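Local coordinates for protein beta-lactamase/D-alanine Carboxypeptidase (PDB 3RJU) that probably acts as a serine hydrolase of the beta-lactamase and D-alanine carboxypeptidase family, opening beta-lactams or trimming D-alanine from peptidoglycan peptides, at residues A[192-197]-A[233-238]; A[56-61]-A[307-312]; A[26-31]-A[321-326]; A[66-71]-A[166-171]; A[198-203]-A[228-233]. All coordinates share one frame; numbering follows the deposited sequence.

Overall arrangement
Following the chain from the N terminus, strand 25-32 meets strand 321-328 in interaction 3, which closes the widest loop and encloses all the other contacts. Within it, interaction 2 joins 56-61 to 307-312, on the strand that neighbours 321-328 in the main antiparallel sheet. That second loop holds two more in series. Interaction 4 (66-71 with 166-171) closes first and ties two helices of the helical region together. Interaction 1 (192-197 with 233-238) follows, and interaction 5 (198-203 with 228-233) lies within it, sharing Pro-233. No loop crosses another. Short strands 58-59 and 230-231 pair, linking interactions 2 and 5, while helix 233-241 packs interaction 1 against the sheet of interaction 3.

Interaction 1: A[192-197]-A[233-238]; sequences GMKNTT and PEDMQH
Asp-235 OD2 is gripped by two donors from the loop 192-197. The backbone N of Asn-195 reaches it at 2.8 Å with an N-H...O angle of 143°, on the syn side of the carboxylate. Thr-196 OG1 donates to the same oxygen, also at 2.8 Å, but on its anti side. The loop is a type I beta turn from Met-193 to Thr-196, entered straight after the Schellman motif that ends helix 179-191 at Gly-192, and the carboxylate from the first turn of helix 233-241 fits against it. Asp-235 CG lies beside its own backbone N (chi1 -79°), a setting that carries the carboxylate away from the helix and across to the turn. Two groups of the second shell place the partners: Ser-231 OG hydrogen-bonds to Thr-196 OG1, and Thr-232 OG1 caps the Asp-235 N. Being near a helix N terminus and a donor-lined turn would probably favour the charged form of the carboxylate. Its other oxygen, OD1, takes water bonds. One of these waters also bridges Asn-195 ND2 and Glu-234 OE2, while Asn-195 OD1 accepts from Arg-207 NH2 and Gln-204 NE2. Lys-194 NZ stays 4.4 Å from Glu-234 OE2, beyond a salt bridge, and a second water joins the two. On the apolar side, selenomethionine Met-193 passes aslant over Asp-235, bent at its third torsion (chi3 72°), and its methyl CE comes 3.5 Å from the backbone O of Asp-235 and 4.2 Å from the selenium SE of Met-236.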
# COMPACT_ATOMS: atom_id res chain seq x y z
N GLY A 192 10.23 -14.76 3.60
CA GLY A 192 11.65 -14.47 3.52
C GLY A 192 11.94 -13.09 2.98
O GLY A 192 12.95 -12.89 2.29
N MSE A 193 11.05 -12.13 3.28
CA MSE A 193 11.24 -10.73 2.90
C MSE A 193 12.13 -10.07 3.94
O MSE A 193 11.65 -9.37 4.86
CB MSE A 193 9.89 -10.03 2.81
CG MSE A 193 8.99 -10.62 1.71
SE MSE A 193 7.12 -10.10 1.87
CE MSE A 193 7.31 -8.26 1.36
N LYS A 194 13.42 -10.33 3.80
CA LYS A 194 14.40 -10.06 4.84
C LYS A 194 14.73 -8.59 4.93
O LYS A 194 15.43 -8.18 5.86
CB LYS A 194 15.68 -10.83 4.54
CG LYS A 194 16.23 -10.48 3.17
CD LYS A 194 17.40 -11.34 2.74
CE LYS A 194 17.79 -11.00 1.30
NZ LYS A 194 18.89 -11.89 0.80
N ASN A 195 14.25 -7.80 3.98
CA ASN A 195 14.49 -6.36 4.03
C ASN A 195 13.22 -5.53 4.14
O ASN A 195 13.22 -4.35 3.79
CB ASN A 195 15.31 -5.91 2.82
CG ASN A 195 16.76 -6.29 2.94
OD1 ASN A 195 17.39 -6.00 3.95
ND2 ASN A 195 17.29 -6.97 1.93
N THR A 196 12.14 -6.15 4.61
CA THR A 196 10.85 -5.47 4.71
C THR A 196 10.57 -5.20 6.18
O THR A 196 10.45 -6.14 6.99
CB THR A 196 9.73 -6.29 4.04
OG1 THR A 196 10.03 -6.47 2.65
CG2 THR A 196 8.36 -5.60 4.18
N THR A 197 10.50 -3.92 6.55
CA THR A 197 10.66 -3.55 7.94
C THR A 197 10.17 -2.13 8.21
O THR A 197 10.10 -1.31 7.29
CB THR A 197 12.15 -3.66 8.36
OG1 THR A 197 12.28 -3.38 9.76
CG2 THR A 197 13.04 -2.68 7.57
N PRO A 233 12.82 -4.18 -4.14
CA PRO A 233 12.12 -4.78 -5.27
C PRO A 233 11.99 -6.31 -5.14
O PRO A 233 10.92 -6.85 -5.40
CB PRO A 233 12.99 -4.39 -6.47
CG PRO A 233 13.56 -3.02 -6.04
CD PRO A 233 13.87 -3.24 -4.57
N GLU A 234 13.05 -7.00 -4.73
CA GLU A 234 12.98 -8.46 -4.69
C GLU A 234 11.99 -8.94 -3.61
O GLU A 234 11.27 -9.93 -3.82
CB GLU A 234 14.38 -9.10 -4.52
CG GLU A 234 14.97 -8.92 -3.14
CD GLU A 234 16.44 -9.30 -3.07
OE1 GLU A 234 16.98 -9.83 -4.07
OE2 GLU A 234 17.05 -9.06 -2.00
N ASP A 235 11.94 -8.26 -2.47
CA ASP A 235 10.97 -8.63 -1.42
C ASP A 235 9.56 -8.43 -1.95
O ASP A 235 8.67 -9.27 -1.71
CB ASP A 235 11.14 -7.79 -0.15
CG ASP A 235 12.29 -8.25 0.73
OD1 ASP A 235 13.13 -9.07 0.30
OD2 ASP A 235 12.37 -7.78 1.88
N MSE A 236 9.33 -7.30 -2.63
CA MSE A 236 8.01 -6.99 -3.15
C MSE A 236 7.58 -7.95 -4.25
O MSE A 236 6.39 -8.25 -4.38
CB MSE A 236 7.92 -5.53 -3.62
CG MSE A 236 8.09 -4.52 -2.49
SE MSE A 236 6.79 -4.80 -1.05
CE MSE A 236 5.21 -4.67 -2.16
N GLN A 237 8.55 -8.44 -5.03
CA GLN A 237 8.23 -9.49 -6.00
C GLN A 237 7.60 -10.70 -5.28
O GLN A 237 6.58 -11.23 -5.71
CB GLN A 237 9.48 -9.95 -6.77
CG GLN A 237 9.19 -11.06 -7.75
CD GLN A 237 10.46 -11.80 -8.18
OE1 GLN A 237 11.52 -11.19 -8.33
NE2 GLN A 237 10.35 -13.11 -8.39
N HIS A 238 8.24 -11.14 -4.20
CA HIS A 238 7.76 -12.29 -3.46
C HIS A 238 6.37 -12.06 -2.88
O HIS A 238 5.52 -12.95 -2.91
CB HIS A 238 8.76 -12.71 -2.38
CG HIS A 238 10.08 -13.14 -2.92
ND1 HIS A 238 10.20 -14.10 -3.90
CD2 HIS A 238 11.35 -12.74 -2.64
CE1 HIS A 238 11.47 -14.28 -4.20
NE2 HIS A 238 12.19 -13.46 -3.45
O HOH W 1 13.49 -11.53 -0.84
O HOH W 2 19.40 -10.12 -1.29
O HOH W 3 15.59 -7.90 -0.11

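Interaction 2: A[56-61]-A[307-312]; sequences SLIRIA and GGFITY
Phe-309 holds CG beside its own backbone N (chi1 -73°), which lays one face of the ring under the chain at Ile-58 and Arg-59. Thr-311 instead places OG1 between its N and carbonyl carbon (chi1 48°), directing the hydroxyl at the Ile-60 carbonyl. Over the centre of the phenyl ring sits the backbone N of Arg-59, 3.5 Å above the plane. Ile-58 CB rests 3.7 Å from CE1 of Phe-309, and on the other flank Arg-59 CB lies 3.6 Å from CD2 of the same ring. The Thr-311 OG1 donates to Ile-60 O at 2.9 Å, approaching well above the carbonyl plane. A water accepts from Arg-59 NE and donates to Gly-307 O, tying the extended arginine to the turn before the strand; the guanidinium NH2 itself is held by the carbonyls of Ser-215 and Arg-216. The touching parts run 86° apart end to end, joined by side chains of 307-312 meeting backbone and side chains of 56-61. A citrate, probably from the crystallisation liquor, lies about 4 Å from the side chain of Ala-61, which directly precedes a probable SxxK motif, placing this contact at the edge of what is probably the active-site cleft of a serine beta-lactamase fold.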
# COMPACT_ATOMS: atom_id res chain seq x y z
N SER A 56 17.98 -2.91 -3.41
CA SER A 56 17.90 -1.49 -3.05
C SER A 56 16.73 -1.28 -2.09
O SER A 56 15.62 -1.78 -2.32
CB SER A 56 17.71 -0.61 -4.29
OG SER A 56 18.89 -0.58 -5.07
N LEU A 57 16.97 -0.55 -1.00
CA LEU A 57 15.89 -0.26 -0.06
C LEU A 57 15.01 0.84 -0.63
O LEU A 57 15.50 1.82 -1.20
CB LEU A 57 16.41 0.12 1.34
CG LEU A 57 15.46 -0.24 2.49
CD1 LEU A 57 15.38 -1.76 2.66
CD2 LEU A 57 15.86 0.43 3.80
N ILE A 58 13.71 0.68 -0.44
CA ILE A 58 12.74 1.65 -0.92
C ILE A 58 11.72 1.91 0.18
O ILE A 58 11.53 1.07 1.07
CB ILE A 58 12.01 1.13 -2.17
CG1 ILE A 58 11.21 -0.14 -1.87
CG2 ILE A 58 13.01 0.86 -3.30
CD1 ILE A 58 10.48 -0.72 -3.10
N ARG A 59 11.07 3.07 0.13
CA ARG A 59 9.85 3.28 0.91
C ARG A 59 8.66 2.88 0.04
O ARG A 59 8.48 3.43 -1.06
CB ARG A 59 9.69 4.75 1.32
CG ARG A 59 10.86 5.29 2.15
CD ARG A 59 10.52 6.67 2.68
NE ARG A 59 11.66 7.35 3.31
CZ ARG A 59 11.90 7.37 4.63
NH1 ARG A 59 11.10 6.73 5.48
NH2 ARG A 59 12.94 8.05 5.09
N ILE A 60 7.86 1.92 0.50
CA ILE A 60 6.70 1.54 -0.32
C ILE A 60 5.50 2.46 -0.07
O ILE A 60 4.48 2.36 -0.77
CB ILE A 60 6.30 0.04 -0.17
CG1 ILE A 60 5.70 -0.25 1.21
CG2 ILE A 60 7.52 -0.86 -0.45
CD1 ILE A 60 5.19 -1.71 1.33
N ALA A 61 5.62 3.35 0.91
CA ALA A 61 4.56 4.29 1.22
C ALA A 61 3.25 3.52 1.39
O ALA A 61 3.24 2.49 2.05
CB ALA A 61 4.45 5.40 0.14
N GLY A 307 8.14 10.61 1.10
CA GLY A 307 9.58 10.65 1.33
C GLY A 307 10.42 10.58 0.06
O GLY A 307 11.52 10.03 0.08
N GLY A 308 9.91 11.13 -1.04
CA GLY A 308 10.65 11.15 -2.28
C GLY A 308 10.42 9.92 -3.15
O GLY A 308 10.97 9.83 -4.26
N PHE A 309 9.61 8.98 -2.65
CA PHE A 309 9.26 7.76 -3.39
C PHE A 309 7.84 7.84 -3.91
O PHE A 309 6.96 8.38 -3.22
CB PHE A 309 9.35 6.51 -2.51
CG PHE A 309 10.76 6.10 -2.19
CD1 PHE A 309 11.41 5.12 -2.94
CD2 PHE A 309 11.45 6.73 -1.17
CE1 PHE A 309 12.71 4.75 -2.66
CE2 PHE A 309 12.76 6.36 -0.88
CZ PHE A 309 13.39 5.38 -1.64
N ILE A 310 7.61 7.28 -5.09
CA ILE A 310 6.26 6.95 -5.53
C ILE A 310 6.21 5.48 -5.94
O ILE A 310 7.16 4.94 -6.51
CB ILE A 310 5.75 7.85 -6.67
CG1 ILE A 310 6.73 7.89 -7.86
CG2 ILE A 310 5.43 9.26 -6.13
CD1 ILE A 310 6.13 8.61 -9.06
N THR A 311 5.10 4.82 -5.61
CA THR A 311 4.96 3.41 -5.88
C THR A 311 3.59 3.12 -6.45
O THR A 311 2.63 3.86 -6.24
CB THR A 311 5.11 2.56 -4.58
OG1 THR A 311 4.30 3.11 -3.55
CG2 THR A 311 6.56 2.54 -4.10
N TYR A 312 3.50 2.03 -7.20
CA TYR A 312 2.23 1.62 -7.76
C TYR A 312 2.27 0.13 -7.99
O TYR A 312 3.28 -0.42 -8.46
CB TYR A 312 1.98 2.37 -9.07
CG TYR A 312 0.64 2.11 -9.75
CD1 TYR A 312 -0.57 2.34 -9.08
CD2 TYR A 312 0.59 1.65 -11.07
CE1 TYR A 312 -1.79 2.13 -9.71
CE2 TYR A 312 -0.63 1.44 -11.71
CZ TYR A 312 -1.81 1.67 -11.02
OH TYR A 312 -3.04 1.46 -11.64
O HOH W 4 13.19 9.22 1.95

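Interaction 3: A[26-31]-A[321-326]; sequences MALVVI and IGVFVV
Ala-27 and Val-326, Val-29 and Phe-324, and Ile-31 and Gly-322 form the hydrogen-bonded pairs of two antiparallel strands, their short axes 172° apart. Each pair makes two N-H...O bonds, six in all, and that of Ile-31 N to Gly-322 O is both short, at 2.8 Å, and nearly straight, at 176°. Between them, the non-hydrogen-bonded pairs Leu-28 with Val-325 and Val-30 with Val-323 bring the chains closer, and CA-H...O contacts fill in along both strands. Every residue here is buried, so the contrast is between tight and looser packing rather than between core and solvent. The face carrying Leu-28, Val-30, Val-323 and Val-325 is well interlocked. With CG anti to its N (chi1 179°), Leu-28 leans across the strands, and its CD1 meets Val-323 CG1 at 3.6 Å and Val-325 CB at 3.9 Å. Val-30 and Val-323 lie side by side, CG2 to CG2 at 4.1 Å. On the other face the cross-strand touches thin out from one end to the other. Ala-27 CB still packs on Val-326 CG1 at 3.7 Å. Val-29 CB and Phe-324 CB, however, stay 4.4 Å apart, and Ile-31 faces a glycine. That second face is covered by helix 233-241, with Pro-233, Gln-237 and Met-240 on it. Helices 6-20 and 336-349 cover the first, while strands 35-42 and 309-316 continue the antiparallel sheet on either side.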
# COMPACT_ATOMS: atom_id res chain seq x y z
N MSE A 26 14.59 4.01 -10.80
CA MSE A 26 13.37 3.21 -10.92
C MSE A 26 13.68 1.72 -10.84
O MSE A 26 14.68 1.25 -11.41
CB MSE A 26 12.67 3.51 -12.24
CG MSE A 26 11.42 2.67 -12.47
SE MSE A 26 10.53 3.26 -14.08
CE MSE A 26 10.14 1.61 -14.91
N ALA A 27 12.82 0.98 -10.14
CA ALA A 27 12.79 -0.47 -10.29
C ALA A 27 11.39 -0.90 -10.70
O ALA A 27 10.39 -0.44 -10.15
CB ALA A 27 13.20 -1.17 -8.99
N LEU A 28 11.34 -1.82 -11.66
CA LEU A 28 10.08 -2.34 -12.19
C LEU A 28 10.11 -3.86 -12.08
O LEU A 28 11.09 -4.51 -12.48
CB LEU A 28 9.94 -1.94 -13.68
CG LEU A 28 8.69 -2.43 -14.42
CD1 LEU A 28 7.42 -1.72 -13.93
CD2 LEU A 28 8.87 -2.18 -15.91
N VAL A 29 9.04 -4.43 -11.53
CA VAL A 29 8.93 -5.86 -11.34
C VAL A 29 7.65 -6.31 -12.01
O VAL A 29 6.56 -5.83 -11.66
CB VAL A 29 8.84 -6.24 -9.84
CG1 VAL A 29 8.63 -7.76 -9.67
CG2 VAL A 29 10.09 -5.77 -9.09
N VAL A 30 7.77 -7.23 -12.96
CA VAL A 30 6.62 -7.73 -13.69
C VAL A 30 6.52 -9.24 -13.48
O VAL A 30 7.49 -9.97 -13.72
CB VAL A 30 6.75 -7.43 -15.21
CG1 VAL A 30 5.54 -7.98 -15.98
CG2 VAL A 30 6.90 -5.93 -15.45
N ILE A 31 5.34 -9.70 -13.07
CA ILE A 31 5.08 -11.13 -12.97
C ILE A 31 3.97 -11.44 -13.94
O ILE A 31 2.93 -10.82 -13.90
CB ILE A 31 4.64 -11.56 -11.55
CG1 ILE A 31 5.76 -11.31 -10.55
CG2 ILE A 31 4.24 -13.05 -11.55
CD1 ILE A 31 5.37 -11.49 -9.07
N ILE A 321 -1.21 -11.75 -13.76
CA ILE A 321 -0.33 -10.67 -14.17
C ILE A 321 -0.31 -9.61 -13.09
O ILE A 321 -1.36 -9.19 -12.61
CB ILE A 321 -0.80 -10.06 -15.51
CG1 ILE A 321 -0.49 -11.05 -16.64
CG2 ILE A 321 -0.15 -8.66 -15.76
CD1 ILE A 321 -1.23 -10.75 -17.95
N GLY A 322 0.89 -9.20 -12.70
CA GLY A 322 1.04 -8.13 -11.74
C GLY A 322 2.27 -7.30 -12.06
O GLY A 322 3.29 -7.85 -12.47
N VAL A 323 2.17 -5.99 -11.85
CA VAL A 323 3.28 -5.08 -12.04
C VAL A 323 3.44 -4.21 -10.81
O VAL A 323 2.48 -3.64 -10.31
CB VAL A 323 3.08 -4.19 -13.26
CG1 VAL A 323 4.25 -3.23 -13.38
CG2 VAL A 323 2.96 -5.07 -14.52
N PHE A 324 4.66 -4.15 -10.30
CA PHE A 324 5.00 -3.24 -9.22
C PHE A 324 6.10 -2.29 -9.71
O PHE A 324 7.08 -2.73 -10.33
CB PHE A 324 5.56 -4.01 -8.02
CG PHE A 324 6.12 -3.12 -6.94
CD1 PHE A 324 5.27 -2.33 -6.16
CD2 PHE A 324 7.49 -3.08 -6.68
CE1 PHE A 324 5.77 -1.51 -5.16
CE2 PHE A 324 7.99 -2.26 -5.68
CZ PHE A 324 7.13 -1.48 -4.92
N VAL A 325 5.95 -1.01 -9.42
CA VAL A 325 6.97 -0.06 -9.82
C VAL A 325 7.28 0.88 -8.66
O VAL A 325 6.40 1.22 -7.87
CB VAL A 325 6.56 0.77 -11.09
CG1 VAL A 325 5.31 1.59 -10.80
CG2 VAL A 325 7.70 1.65 -11.55
N VAL A 326 8.55 1.25 -8.54
CA VAL A 326 8.96 2.22 -7.55
C VAL A 326 9.86 3.23 -8.25
O VAL A 326 10.76 2.85 -9.04
CB VAL A 326 9.68 1.58 -6.32
CG1 VAL A 326 10.85 0.67 -6.74
CG2 VAL A 326 10.16 2.70 -5.37

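Interaction 4: A[66-71]-A[166-171]; sequences LMTSEI and LLADAL
Thr-68 CG2 packs against the end of Leu-167, 3.8 Å from CD2, where helices 64-77 and 162-175 come together. The apolar contacts are few and made by methyl groups. The Thr-68 and Leu-167 side chains pass alongside one another, pointing opposite ways, and the same Thr-68 CG2 also lies 4.4 Å from CB of Ala-168. One turn further on, Ile-71 CG2 meets Leu-171 CD1 at 4.0 Å, the two side chains lying aslant. Leu-171 holds CG beside its backbone N (chi1 -62°), which with chi2 extended brings CD1 up against both Thr-68 and Ile-71. A second kind of contact is between methyl and backbone: this CD1 also rests 3.6 Å from the carbonyl O of Thr-68. Polar bonds lie outside the two segments. The Thr-68 rotamer turns CG2 to the neighbouring helix and leaves OG1 for Gly-225 O and for Thr-64 O, one turn back, with a weak bond to Tyr-179 OH as well. Ser-69 OG bonds to Tyr-164 OH and so ties helix 64-77 to helix 162-175. The short axes stand 10.2 Å apart at a shallow crossing angle of 30° with both helices running the same way. Around them, Tyr-179 at the start of helix 179-191 covers Ile-71 and Ala-168, Leu-108 and Leu-111 of helix 108-113 pack on Leu-167, and helix 137-144 lies along the far side of helix 162-175 at Leu-166.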
# COMPACT_ATOMS: atom_id res chain seq x y z
N LEU A 66 -2.04 -2.25 2.07
CA LEU A 66 -2.42 -3.60 1.62
C LEU A 66 -1.95 -4.67 2.60
O LEU A 66 -2.61 -5.69 2.80
CB LEU A 66 -1.83 -3.90 0.23
CG LEU A 66 -2.17 -2.89 -0.87
CD1 LEU A 66 -1.58 -3.38 -2.19
CD2 LEU A 66 -3.69 -2.71 -0.96
N MSE A 67 -0.81 -4.43 3.23
CA MSE A 67 -0.31 -5.36 4.24
C MSE A 67 -1.10 -5.24 5.56
O MSE A 67 -1.34 -6.24 6.22
CB MSE A 67 1.19 -5.15 4.47
CG MSE A 67 1.99 -5.47 3.20
SE MSE A 67 3.89 -5.33 3.39
CE MSE A 67 4.37 -5.50 1.48
N THR A 68 -1.50 -4.03 5.93
CA THR A 68 -2.36 -3.87 7.11
C THR A 68 -3.66 -4.63 6.90
O THR A 68 -4.10 -5.38 7.77
CB THR A 68 -2.66 -2.40 7.37
OG1 THR A 68 -1.42 -1.67 7.28
CG2 THR A 68 -3.27 -2.22 8.76
N SER A 69 -4.28 -4.46 5.74
CA SER A 69 -5.50 -5.23 5.45
C SER A 69 -5.25 -6.73 5.37
O SER A 69 -6.09 -7.53 5.80
CB SER A 69 -6.20 -4.70 4.19
OG SER A 69 -6.91 -3.51 4.53
N GLU A 70 -4.09 -7.12 4.84
CA GLU A 70 -3.71 -8.54 4.82
C GLU A 70 -3.70 -9.12 6.24
O GLU A 70 -4.27 -10.18 6.50
CB GLU A 70 -2.33 -8.74 4.19
CG GLU A 70 -1.84 -10.20 4.34
CD GLU A 70 -0.59 -10.54 3.57
OE1 GLU A 70 0.07 -9.63 3.10
OE2 GLU A 70 -0.24 -11.75 3.47
N ILE A 71 -3.05 -8.41 7.15
CA ILE A 71 -3.00 -8.83 8.55
C ILE A 71 -4.40 -8.89 9.16
O ILE A 71 -4.72 -9.86 9.87
CB ILE A 71 -2.03 -7.95 9.36
CG1 ILE A 71 -0.60 -8.21 8.87
CG2 ILE A 71 -2.16 -8.22 10.87
CD1 ILE A 71 0.42 -7.23 9.41
N LEU A 166 -4.72 3.68 13.09
CA LEU A 166 -5.63 3.19 14.12
C LEU A 166 -5.97 1.70 13.90
O LEU A 166 -6.09 0.95 14.86
CB LEU A 166 -6.92 4.02 14.20
CG LEU A 166 -6.73 5.45 14.72
CD1 LEU A 166 -7.99 6.29 14.49
CD2 LEU A 166 -6.32 5.48 16.20
N LEU A 167 -6.13 1.29 12.65
CA LEU A 167 -6.37 -0.11 12.34
C LEU A 167 -5.20 -0.97 12.81
O LEU A 167 -5.40 -2.02 13.45
CB LEU A 167 -6.61 -0.31 10.85
CG LEU A 167 -6.83 -1.74 10.37
CD1 LEU A 167 -8.00 -2.42 11.11
CD2 LEU A 167 -7.06 -1.76 8.85
N ALA A 168 -3.98 -0.55 12.50
CA ALA A 168 -2.81 -1.30 12.93
C ALA A 168 -2.79 -1.40 14.45
O ALA A 168 -2.51 -2.47 14.98
CB ALA A 168 -1.51 -0.66 12.44
N ASP A 169 -3.12 -0.30 15.12
CA ASP A 169 -3.17 -0.29 16.59
C ASP A 169 -4.16 -1.34 17.10
O ASP A 169 -3.90 -2.07 18.08
CB ASP A 169 -3.61 1.08 17.13
CG ASP A 169 -2.67 2.23 16.74
OD1 ASP A 169 -1.49 1.99 16.37
OD2 ASP A 169 -3.12 3.39 16.81
N ALA A 170 -5.32 -1.40 16.46
CA ALA A 170 -6.38 -2.31 16.88
C ALA A 170 -5.93 -3.75 16.67
O ALA A 170 -6.16 -4.62 17.53
CB ALA A 170 -7.66 -2.03 16.09
N LEU A 171 -5.30 -4.02 15.53
CA LEU A 171 -4.85 -5.36 15.21
C LEU A 171 -3.80 -5.84 16.20
O LEU A 171 -3.81 -7.00 16.65
CB LEU A 171 -4.31 -5.41 13.78
CG LEU A 171 -5.33 -5.07 12.70
CD1 LEU A 171 -4.65 -5.12 11.32
CD2 LEU A 171 -6.54 -6.04 12.74

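Interaction 5: A[198-203]-A[228-233]; sequences LTPTAE and GIYSTP
Pro-200 sits over one face of the Tyr-230 ring in a CH-pi contact, its CG 3.9 Å from the ring centroid and 25° off the normal. The pyrrolidine crosses the tyrosine side chain at about a right angle, offset toward the CE2 rim, where CD of Pro-200 touches CE2 at 3.5 Å. Tyr-230 holds CG beside its backbone N (chi1 -60°), which brings the ring to meet the proline. Beside this pair, Leu-198 sends CD2 against the backbone of Gly-228, 3.5 Å from its carbonyl C, and 3.8 Å from Ile-229 CG1. Gly-228, having no side chain, presents its peptide directly to Leu-198 CD2. Tyr-230 belongs to the two-stranded antiparallel pair of 58-59 and 230-231, a small sheet beside the main one of this beta-lactamase fold, and Pro-200 of the loop 198-201 covers its ring. The ring is steadied at its far end, where Tyr-230 OH bonds to Gly-218 O, while Tyr-230 N donates to the backbone O of Thr-197. Gly-218 adjoins Cys-217, whose disulfide to Cys-205 reaches the short helix 202-205, N-capped by Thr-201. Leu-183 of helix 179-191 backs both Leu-198 and Ile-229, and Thr-220 gives its OG1 to Gly-228 O.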
# COMPACT_ATOMS: atom_id res chain seq x y z
N LEU A 198 9.83 -1.85 9.47
CA LEU A 198 9.53 -0.51 9.95
C LEU A 198 10.70 0.02 10.77
O LEU A 198 10.71 1.16 11.21
CB LEU A 198 8.29 -0.52 10.84
CG LEU A 198 6.98 -0.88 10.14
CD1 LEU A 198 5.94 -1.40 11.13
CD2 LEU A 198 6.45 0.31 9.33
N THR A 199 11.71 -0.83 10.96
CA THR A 199 12.83 -0.48 11.81
C THR A 199 14.16 -0.88 11.13
O THR A 199 14.84 -1.81 11.58
CB THR A 199 12.71 -1.18 13.19
OG1 THR A 199 12.62 -2.60 12.99
CG2 THR A 199 11.44 -0.72 13.91
N PRO A 200 14.52 -0.18 10.05
CA PRO A 200 15.73 -0.57 9.32
C PRO A 200 17.01 -0.41 10.12
O PRO A 200 17.14 0.49 10.97
CB PRO A 200 15.72 0.37 8.11
CG PRO A 200 14.92 1.55 8.56
CD PRO A 200 13.86 0.99 9.46
N THR A 201 17.96 -1.29 9.85
CA THR A 201 19.30 -1.16 10.42
C THR A 201 20.12 -0.15 9.63
O THR A 201 19.70 0.32 8.57
CB THR A 201 20.04 -2.49 10.34
OG1 THR A 201 20.20 -2.85 8.96
CG2 THR A 201 19.25 -3.58 11.06
N ALA A 202 21.31 0.16 10.13
CA ALA A 202 22.23 1.02 9.39
C ALA A 202 22.59 0.41 8.03
O ALA A 202 22.67 1.13 7.02
CB ALA A 202 23.50 1.29 10.20
N GLU A 203 22.81 -0.90 8.01
CA GLU A 203 23.17 -1.60 6.78
C GLU A 203 22.03 -1.52 5.76
O GLU A 203 22.27 -1.43 4.55
CB GLU A 203 23.53 -3.07 7.08
CG GLU A 203 24.08 -3.84 5.89
CD GLU A 203 23.00 -4.32 4.94
OE1 GLU A 203 21.85 -4.53 5.41
OE2 GLU A 203 23.30 -4.49 3.73
N GLY A 228 4.49 3.34 6.52
CA GLY A 228 5.89 3.36 6.93
C GLY A 228 6.83 2.28 6.41
O GLY A 228 8.03 2.34 6.65
N ILE A 229 6.29 1.26 5.74
CA ILE A 229 7.10 0.07 5.47
C ILE A 229 8.21 0.33 4.45
O ILE A 229 7.99 0.92 3.40
CB ILE A 229 6.22 -1.16 5.07
CG1 ILE A 229 5.36 -1.61 6.26
CG2 ILE A 229 7.09 -2.32 4.54
CD1 ILE A 229 4.37 -2.71 5.90
N TYR A 230 9.43 -0.07 4.80
CA TYR A 230 10.53 -0.14 3.85
C TYR A 230 10.56 -1.54 3.26
O TYR A 230 10.26 -2.52 3.94
CB TYR A 230 11.86 0.09 4.53
CG TYR A 230 12.06 1.41 5.23
CD1 TYR A 230 12.71 2.48 4.59
CD2 TYR A 230 11.67 1.59 6.56
CE1 TYR A 230 12.94 3.67 5.23
CE2 TYR A 230 11.90 2.80 7.22
CZ TYR A 230 12.55 3.82 6.56
OH TYR A 230 12.79 5.02 7.21
N SER A 231 10.96 -1.65 2.00
CA SER A 231 11.13 -2.97 1.40
C SER A 231 12.22 -2.92 0.32
O SER A 231 13.05 -1.99 0.29
CB SER A 231 9.79 -3.48 0.85
OG SER A 231 9.87 -4.85 0.48
N THR A 232 12.21 -3.90 -0.58
CA THR A 232 13.11 -3.89 -1.73
C THR A 232 12.33 -4.43 -2.92
O THR A 232 11.29 -5.08 -2.74
CB THR A 232 14.31 -4.82 -1.52
OG1 THR A 232 13.82 -6.15 -1.30
CG2 THR A 232 15.17 -4.37 -0.32
N PRO A 233 12.82 -4.18 -4.14
CA PRO A 233 12.12 -4.78 -5.27
C PRO A 233 11.99 -6.31 -5.14
O PRO A 233 10.92 -6.85 -5.40
CB PRO A 233 12.99 -4.39 -6.47
CG PRO A 233 13.56 -3.02 -6.04
CD PRO A 233 13.87 -3.24 -4.57